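Local atomic coordinates of tryptophane-5-halogenase (Microbispora sp. ATCC PTA-5024, PDB entry 5UAO), a protein that probably catalyses the FAD-dependent chlorination of a peptidyl tryptophan at carbon 5 during biosynthesis of the lanthipeptide NAI-107. Residues E248-A251 against S252-T256. Residues are numbered along the deposited sequence; the frame is centred on the assembly and turned at random.
Sequences ESYA and SSLFT
Two backbone amides close this turn on the carbonyl of Tyr250: Leu254 N donates to Tyr250 O at 2.8 Å, the spacing of a single alpha turn, and Ser253 N reaches the same oxygen at 2.9 Å, closing a type I beta turn with Ala251 and Ser252 at its corners. Tyr250 O is thus gripped by two successive N-H groups, Leu254 N 17° from the carbonyl plane and Ser253 N well above it. The preceding amide, Ser252 N, donates to a water that in turn donates to Ser249 O, which ties the strand end to the start of the turn. Ahead of it, Ser249 OG accepts from Ala251 N at 3.1 Å, an ST turn. Within the turn, Ala251 CA makes a nearly straight CA-H...O contact with Leu254 O, 3.4 Å away. Phe255 has CG anti to its own carbonyl carbon (chi1 -57°), and its ring edge meets Ala251 O in plane, with CD1 3.2 Å from that oxygen. Apolar packing is slight: Leu254 CD1 sits obliquely by the Tyr250 ring and 4.4 Å from Tyr250 CB. Ser252 OG bonds the Asp424 carboxylate and Ser253 OG its backbone carbonyl. The turn links edge strand 247-249 to strand 258-264 and rests on helix 383-406, where Tyr250 OH bonds Asp395 and Ser253 OG bonds Arg398.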
loop_
_atom_site.group_PDB
_atom_site.type_symbol
_atom_site.label_atom_id
_atom_site.label_comp_id
_atom_site.label_asym_id
_atom_site.label_seq_id
_atom_site.Cartn_x
_atom_site.Cartn_y
_atom_site.Cartn_z
ATOM N N GLU A 248 4.513 -21.675 -9.271
ATOM C CA GLU A 248 5.206 -20.609 -10.013
ATOM C C GLU A 248 6.601 -20.396 -9.456
ATOM O O GLU A 248 6.802 -19.849 -8.336
ATOM C CB GLU A 248 4.446 -19.322 -9.947
ATOM C CG GLU A 248 2.974 -19.624 -10.018
ATOM C CD GLU A 248 2.197 -18.551 -10.654
ATOM O OE1 GLU A 248 2.733 -17.415 -10.703
ATOM O OE2 GLU A 248 1.053 -18.861 -11.055
ATOM N N SER A 249 7.525 -20.873 -10.253
ATOM C CA SER A 249 8.924 -20.833 -9.986
ATOM C C SER A 249 9.486 -19.420 -9.977
ATOM O O SER A 249 9.107 -18.618 -10.785
ATOM C CB SER A 249 9.603 -21.585 -11.096
ATOM O OG SER A 249 10.974 -21.664 -10.841
ATOM N N TYR A 250 10.394 -19.142 -9.044
ATOM C CA TYR A 250 11.177 -17.950 -9.017
ATOM C C TYR A 250 12.625 -18.147 -9.550
ATOM O O TYR A 250 13.556 -17.311 -9.299
ATOM C CB TYR A 250 11.264 -17.504 -7.540
ATOM C CG TYR A 250 10.005 -16.968 -6.897
ATOM C CD1 TYR A 250 8.884 -16.542 -7.638
ATOM C CD2 TYR A 250 9.954 -16.838 -5.501
ATOM C CE1 TYR A 250 7.767 -15.985 -7.009
ATOM C CE2 TYR A 250 8.881 -16.292 -4.892
ATOM C CZ TYR A 250 7.767 -15.873 -5.627
ATOM O OH TYR A 250 6.709 -15.303 -4.939
ATOM N N ALA A 251 12.802 -19.198 -10.333
ATOM C CA ALA A 251 14.103 -19.649 -10.739
ATOM C C ALA A 251 14.829 -18.709 -11.680
ATOM O O ALA A 251 16.021 -18.750 -11.746
ATOM C CB ALA A 251 14.012 -21.006 -11.388
ATOM N N SER A 252 14.119 -17.910 -12.444
ATOM C CA SER A 252 14.794 -16.893 -13.243
ATOM C C SER A 252 15.567 -15.904 -12.338
ATOM O O SER A 252 16.520 -15.261 -12.767
ATOM C CB SER A 252 13.803 -16.166 -14.113
ATOM O OG SER A 252 12.901 -15.314 -13.424
ATOM N N SER A 253 15.150 -15.764 -11.089
ATOM C CA SER A 253 15.845 -14.821 -10.181
ATOM C C SER A 253 16.684 -15.502 -9.114
ATOM O O SER A 253 17.679 -14.951 -8.660
ATOM C CB SER A 253 14.850 -13.987 -9.455
ATOM O OG SER A 253 14.147 -13.118 -10.323
ATOM N N LEU A 254 16.238 -16.662 -8.658
ATOM C CA LEU A 254 16.796 -17.285 -7.485
ATOM C C LEU A 254 17.190 -18.707 -7.942
ATOM O O LEU A 254 16.339 -19.550 -8.216
ATOM C CB LEU A 254 15.759 -17.212 -6.345
ATOM C CG LEU A 254 15.312 -15.778 -5.965
ATOM C CD1 LEU A 254 14.259 -15.786 -4.877
ATOM C CD2 LEU A 254 16.514 -15.043 -5.381
ATOM N N PHE A 255 18.491 -18.907 -8.125
ATOM C CA PHE A 255 19.043 -20.099 -8.776
ATOM C C PHE A 255 19.522 -21.196 -7.796
ATOM O O PHE A 255 19.943 -22.262 -8.237
ATOM C CB PHE A 255 20.378 -19.734 -9.469
ATOM C CG PHE A 255 20.334 -18.659 -10.460
ATOM C CD1 PHE A 255 19.180 -18.313 -11.141
ATOM C CD2 PHE A 255 21.527 -18.048 -10.816
ATOM C CE1 PHE A 255 19.208 -17.344 -12.150
ATOM C CE2 PHE A 255 21.568 -17.074 -11.817
ATOM C CZ PHE A 255 20.407 -16.713 -12.475
ATOM N N THR A 256 19.669 -20.894 -6.501
ATOM C CA THR A 256 20.155 -21.923 -5.577
ATOM C C THR A 256 19.073 -22.950 -5.238
ATOM O O THR A 256 17.914 -22.608 -5.254
ATOM C CB THR A 256 20.660 -21.285 -4.278
ATOM O OG1 THR A 256 19.633 -20.501 -3.694
ATOM C CG2 THR A 256 21.852 -20.394 -4.571
HETATM O O HOH W 1 11.183 -17.688 -12.479
#